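Local coordinates for protein putative glucosidase lplD, ALPHA-GALACTURONIDASE (Bacillus subtilis, PDB 3FEF) that hydrolyses alpha-1,4-linked di-galacturonate to galacturonate as a family 4 glycosidase that uses NAD(+) and manganese, at residues P192-I204 against I210-P222. Sequence-based numbering, arbitrary orientation.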
loop_
_atom_site.group_PDB
_atom_site.type_symbol
_atom_site.label_atom_id
_atom_site.label_comp_id
_atom_site.label_asym_id
_atom_site.label_seq_id
_atom_site.Cartn_x
_atom_site.Cartn_y
_atom_site.Cartn_z
ATOM N N PRO A 192 -28.690 -31.177 0.762
ATOM C CA PRO A 192 -29.908 -30.730 0.082
ATOM C C PRO A 192 -29.644 -29.731 -1.055
ATOM O O PRO A 192 -30.354 -29.734 -2.058
ATOM C CB PRO A 192 -30.724 -30.061 1.207
ATOM C CG PRO A 192 -29.892 -30.164 2.474
ATOM C CD PRO A 192 -28.501 -30.513 2.065
ATOM N N ARG A 193 -28.629 -28.886 -0.901
ATOM C CA ARG A 193 -28.322 -27.870 -1.908
ATOM C C ARG A 193 -26.825 -27.636 -2.002
ATOM O O ARG A 193 -26.128 -27.628 -0.981
ATOM C CB ARG A 193 -29.003 -26.551 -1.548
ATOM C CG ARG A 193 -30.456 -26.454 -1.965
ATOM C CD ARG A 193 -31.241 -25.569 -1.001
ATOM N NE ARG A 193 -30.403 -24.990 0.051
ATOM C CZ ARG A 193 -30.094 -23.701 0.152
ATOM N NH1 ARG A 193 -30.537 -22.831 -0.743
ATOM N NH2 ARG A 193 -29.335 -23.279 1.153
ATOM N N ARG A 194 -26.330 -27.427 -3.219
ATOM C CA ARG A 194 -24.917 -27.113 -3.389
ATOM C C ARG A 194 -24.569 -25.821 -2.650
ATOM O O ARG A 194 -23.426 -25.624 -2.251
ATOM C CB ARG A 194 -24.501 -27.077 -4.868
ATOM C CG ARG A 194 -25.159 -25.986 -5.713
ATOM C CD ARG A 194 -24.201 -24.839 -5.996
ATOM N NE ARG A 194 -24.876 -23.731 -6.668
ATOM C CZ ARG A 194 -24.882 -22.476 -6.230
ATOM N NH1 ARG A 194 -24.221 -22.145 -5.128
ATOM N NH2 ARG A 194 -25.524 -21.542 -6.915
ATOM N N GLU A 195 -25.566 -24.967 -2.435
ATOM C CA GLU A 195 -25.384 -23.774 -1.608
ATOM C C GLU A 195 -24.840 -24.106 -0.229
ATOM O O GLU A 195 -24.057 -23.344 0.317
ATOM C CB GLU A 195 -26.703 -23.018 -1.431
ATOM C CG GLU A 195 -27.172 -22.291 -2.674
ATOM C CD GLU A 195 -28.197 -23.075 -3.509
ATOM O OE1 GLU A 195 -28.207 -24.333 -3.494
ATOM O OE2 GLU A 195 -28.998 -22.406 -4.190
ATOM N N ASP A 196 -25.279 -25.221 0.355
ATOM C CA ASP A 196 -24.839 -25.599 1.699
ATOM C C ASP A 196 -23.343 -25.960 1.782
ATOM O O ASP A 196 -22.809 -26.181 2.869
ATOM C CB ASP A 196 -25.653 -26.780 2.208
ATOM C CG ASP A 196 -27.130 -26.449 2.341
ATOM O OD1 ASP A 196 -27.448 -25.253 2.573
ATOM O OD2 ASP A 196 -27.961 -27.382 2.207
ATOM N N ILE A 197 -22.684 -26.071 0.641
ATOM C CA ILE A 197 -21.249 -26.274 0.642
ATOM C C ILE A 197 -20.660 -24.884 0.690
ATOM O O ILE A 197 -20.603 -24.200 -0.321
ATOM C CB ILE A 197 -20.753 -27.002 -0.619
ATOM C CG1 ILE A 197 -21.582 -28.272 -0.841
ATOM C CG2 ILE A 197 -19.246 -27.358 -0.473
ATOM C CD1 ILE A 197 -21.370 -29.290 0.285
ATOM N N ARG A 198 -20.272 -24.461 1.882
ATOM C CA ARG A 198 -19.853 -23.091 2.105
ATOM C C ARG A 198 -18.368 -23.049 1.870
ATOM O O ARG A 198 -17.586 -23.672 2.609
ATOM C CB ARG A 198 -20.170 -22.684 3.540
ATOM C CG ARG A 198 -21.653 -22.859 3.887
ATOM C CD ARG A 198 -22.507 -21.753 3.278
ATOM N NE ARG A 198 -23.936 -22.061 3.360
ATOM C CZ ARG A 198 -24.903 -21.315 2.821
ATOM N NH1 ARG A 198 -24.603 -20.196 2.168
ATOM N NH2 ARG A 198 -26.172 -21.687 2.930
ATOM N N VAL A 199 -17.973 -22.342 0.828
ATOM C CA VAL A 199 -16.587 -22.383 0.441
ATOM C C VAL A 199 -15.966 -20.996 0.514
ATOM O O VAL A 199 -16.638 -19.982 0.272
ATOM C CB VAL A 199 -16.421 -23.006 -0.987
ATOM C CG1 VAL A 199 -16.871 -24.464 -1.001
ATOM C CG2 VAL A 199 -17.178 -22.199 -2.037
ATOM N N ASN A 200 -14.686 -20.945 0.860
ATOM C CA ASN A 200 -13.925 -19.724 0.707
ATOM C C ASN A 200 -13.166 -19.799 -0.600
ATOM O O ASN A 200 -12.142 -20.480 -0.703
ATOM C CB ASN A 200 -12.962 -19.497 1.876
ATOM C CG ASN A 200 -12.225 -18.165 1.765
ATOM O OD1 ASN A 200 -12.848 -17.121 1.707
ATOM N ND2 ASN A 200 -10.902 -18.203 1.716
ATOM N N VAL A 201 -13.675 -19.093 -1.605
ATOM C CA VAL A 201 -13.163 -19.211 -2.961
ATOM C C VAL A 201 -12.490 -17.912 -3.438
ATOM O O VAL A 201 -12.950 -16.804 -3.135
ATOM C CB VAL A 201 -14.301 -19.607 -3.904
ATOM C CG1 VAL A 201 -15.337 -18.506 -3.963
ATOM C CG2 VAL A 201 -13.767 -19.958 -5.303
ATOM N N LEU A 202 -11.398 -18.055 -4.182
ATOM C CA LEU A 202 -10.596 -16.909 -4.562
ATOM C C LEU A 202 -9.671 -17.218 -5.733
ATOM O O LEU A 202 -9.291 -18.370 -5.964
ATOM C CB LEU A 202 -9.824 -16.356 -3.357
ATOM C CG LEU A 202 -8.722 -17.197 -2.667
ATOM C CD1 LEU A 202 -7.749 -16.293 -1.912
ATOM C CD2 LEU A 202 -9.311 -18.224 -1.698
ATOM N N GLY A 203 -9.319 -16.182 -6.488
ATOM C CA GLY A 203 -8.494 -16.366 -7.672
ATOM C C GLY A 203 -8.906 -15.390 -8.754
ATOM O O GLY A 203 -9.348 -14.278 -8.479
ATOM N N ILE A 204 -8.722 -15.790 -9.991
ATOM C CA ILE A 204 -9.220 -15.014 -11.108
ATOM C C ILE A 204 -10.129 -15.988 -11.852
ATOM O O ILE A 204 -10.022 -17.207 -11.659
ATOM C CB ILE A 204 -8.077 -14.559 -12.017
ATOM C CG1 ILE A 204 -7.260 -15.764 -12.474
ATOM C CG2 ILE A 204 -7.169 -13.557 -11.283
ATOM C CD1 ILE A 204 -6.012 -15.388 -13.306
ATOM N N ILE A 210 -10.355 -23.009 -3.729
ATOM C CA ILE A 210 -11.041 -23.053 -2.464
ATOM C C ILE A 210 -10.047 -23.452 -1.413
ATOM O O ILE A 210 -9.493 -24.553 -1.441
ATOM C CB ILE A 210 -12.231 -24.050 -2.520
ATOM C CG1 ILE A 210 -13.255 -23.551 -3.540
ATOM C CG2 ILE A 210 -12.838 -24.225 -1.134
ATOM C CD1 ILE A 210 -14.405 -24.594 -3.915
ATOM N N THR A 211 -9.809 -22.542 -0.477
ATOM C CA THR A 211 -8.816 -22.764 0.562
ATOM C C THR A 211 -9.476 -23.187 1.888
ATOM O O THR A 211 -8.805 -23.656 2.801
ATOM C CB THR A 211 -8.004 -21.484 0.780
ATOM O OG1 THR A 211 -8.903 -20.420 1.108
ATOM C CG2 THR A 211 -7.283 -21.109 -0.486
ATOM N N LYS A 212 -10.789 -23.001 1.991
ATOM C CA LYS A 212 -11.546 -23.465 3.147
ATOM C C LYS A 212 -12.929 -23.819 2.645
ATOM O O LYS A 212 -13.453 -23.167 1.737
ATOM C CB LYS A 212 -11.696 -22.377 4.218
ATOM C CG LYS A 212 -10.423 -21.687 4.664
ATOM C CD LYS A 212 -10.782 -20.320 5.268
ATOM C CE LYS A 212 -9.556 -19.571 5.774
ATOM N NZ LYS A 212 -9.789 -18.088 5.853
ATOM N N ALA A 213 -13.515 -24.849 3.239
ATOM C CA ALA A 213 -14.799 -25.353 2.818
ATOM C C ALA A 213 -15.440 -26.170 3.932
ATOM O O ALA A 213 -14.765 -26.876 4.693
ATOM C CB ALA A 213 -14.632 -26.201 1.567
ATOM N N SER A 214 -16.747 -26.062 4.043
ATOM C CA SER A 214 -17.436 -26.787 5.071
ATOM C C SER A 214 -18.838 -27.138 4.635
ATOM O O SER A 214 -19.444 -26.453 3.770
ATOM C CB SER A 214 -17.491 -25.964 6.353
ATOM O OG SER A 214 -18.192 -24.748 6.142
ATOM N N TYR A 215 -19.343 -28.216 5.226
ATOM C CA TYR A 215 -20.769 -28.514 5.183
ATOM C C TYR A 215 -21.223 -28.542 6.643
ATOM O O TYR A 215 -20.765 -29.386 7.424
ATOM C CB TYR A 215 -21.046 -29.849 4.483
ATOM C CG TYR A 215 -22.493 -30.252 4.624
ATOM C CD1 TYR A 215 -23.500 -29.473 4.066
ATOM C CD2 TYR A 215 -22.861 -31.362 5.383
ATOM C CE1 TYR A 215 -24.827 -29.798 4.227
ATOM C CE2 TYR A 215 -24.199 -31.708 5.550
ATOM C CZ TYR A 215 -25.170 -30.920 4.958
ATOM O OH TYR A 215 -26.493 -31.229 5.103
ATOM N N ARG A 216 -22.048 -27.580 7.047
ATOM C CA ARG A 216 -22.384 -27.448 8.464
ATOM C C ARG A 216 -21.107 -27.412 9.284
ATOM O O ARG A 216 -20.224 -26.601 9.034
ATOM C CB ARG A 216 -23.212 -28.648 8.935
ATOM C CG ARG A 216 -24.286 -29.023 7.950
ATOM C CD ARG A 216 -25.587 -28.399 8.304
ATOM N NE ARG A 216 -26.499 -29.426 8.798
ATOM C CZ ARG A 216 -27.636 -29.770 8.198
ATOM N NH1 ARG A 216 -28.024 -29.145 7.089
ATOM N NH2 ARG A 216 -28.395 -30.730 8.721
ATOM N N HIS A 217 -21.008 -28.317 10.249
ATOM C CA HIS A 217 -19.881 -28.323 11.171
ATOM C C HIS A 217 -18.638 -29.067 10.637
ATOM O O HIS A 217 -17.607 -29.087 11.282
ATOM C CB HIS A 217 -20.322 -28.924 12.500
ATOM C CG HIS A 217 -20.821 -30.329 12.383
ATOM N ND1 HIS A 217 -22.076 -30.638 11.895
ATOM C CD2 HIS A 217 -20.236 -31.512 12.693
ATOM C CE1 HIS A 217 -22.238 -31.951 11.902
ATOM N NE2 HIS A 217 -21.135 -32.503 12.380
ATOM N N ILE A 218 -18.731 -29.654 9.453
ATOM C CA ILE A 218 -17.671 -30.518 8.961
ATOM C C ILE A 218 -16.690 -29.795 8.030
ATOM O O ILE A 218 -17.093 -29.102 7.104
ATOM C CB ILE A 218 -18.273 -31.741 8.225
ATOM C CG1 ILE A 218 -19.084 -32.602 9.195
ATOM C CG2 ILE A 218 -17.184 -32.557 7.566
ATOM C CD1 ILE A 218 -20.325 -33.245 8.556
ATOM N N ASP A 219 -15.399 -29.963 8.289
ATOM C CA ASP A 219 -14.365 -29.423 7.419
ATOM C C ASP A 219 -14.209 -30.309 6.183
ATOM O O ASP A 219 -13.945 -31.496 6.307
ATOM C CB ASP A 219 -13.045 -29.375 8.171
ATOM C CG ASP A 219 -11.969 -28.642 7.405
ATOM O OD1 ASP A 219 -12.117 -28.455 6.173
ATOM O OD2 ASP A 219 -10.956 -28.279 8.033
ATOM N N LEU A 220 -14.371 -29.736 4.994
ATOM C CA LEU A 220 -14.336 -30.548 3.786
ATOM C C LEU A 220 -12.932 -30.753 3.247
ATOM O O LEU A 220 -12.724 -31.627 2.407
ATOM C CB LEU A 220 -15.255 -29.986 2.683
ATOM C CG LEU A 220 -16.730 -29.851 3.087
ATOM C CD1 LEU A 220 -17.594 -29.389 1.917
ATOM C CD2 LEU A 220 -17.249 -31.146 3.637
ATOM N N LEU A 221 -11.960 -29.966 3.709
ATOM C CA LEU A 221 -10.635 -30.058 3.083
ATOM C C LEU A 221 -9.906 -31.373 3.325
ATOM O O LEU A 221 -9.324 -31.921 2.390
ATOM C CB LEU A 221 -9.721 -28.846 3.372
ATOM C CG LEU A 221 -9.705 -28.053 2.058
ATOM C CD1 LEU A 221 -10.805 -26.978 2.033
ATOM C CD2 LEU A 221 -8.338 -27.474 1.737
ATOM N N PRO A 222 -9.930 -31.876 4.575
ATOM C CA PRO A 222 -9.355 -33.188 4.887
ATOM C C PRO A 222 -10.049 -34.308 4.129
ATOM O O PRO A 222 -9.406 -35.262 3.720
ATOM C CB PRO A 222 -9.606 -33.328 6.398
ATOM C CG PRO A 222 -9.575 -31.906 6.888
ATOM C CD PRO A 222 -10.276 -31.127 5.795
HETATM O O HOH W 1 -23.007 -25.799 5.393
#
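N200 and T211 meet in the antiparallel beta hairpin of strands 197-202 and 207-215, with a beta bulge at T211, the extra residue between the N200-K212 and V201-I210 pairs. N200 O receives T211 N, while N200 N gives K212 O a nearly straight bond (2.7 Å, 176°). The N200 amide reaches T211 because chi1 (-176°) sets CG opposite the backbone N; T211 OG1 lies 3.0 Å from N200 ND2, close to the amide plane. N200 CB runs alongside K212 CB. On the other face V199 CB packs on I210 CG2 (3.8 Å), V199 CG1 meets A213 CB, and V201 CG2 touches I210 CG1. I197 CG2 presses on L220 CD1 (3.5 Å) at about a right angle. Two residues along from N200, R198 and S214 exchange two backbone bonds. At the far end the Y215 ring turns its edge to D196 CB, 3.7 Å from CE1, while R216 CG lies over one face. Further out, I197 and L220 continue onto helix 171-187, and the V201 side chain is about 12 Å from the bound magnesium. N200 ND2 also bonds S378 O; the second subunit of the tetramer supplies Q374 NE2 to N200 OD1 and E340 to R198. Shortened to an alanine, position 200 would probably leave T211 OG1, S378 O and that glutamine without their amide partner. One water bridges the strands, donating to D196 O and accepting from R216 N, each at 2.6 Å.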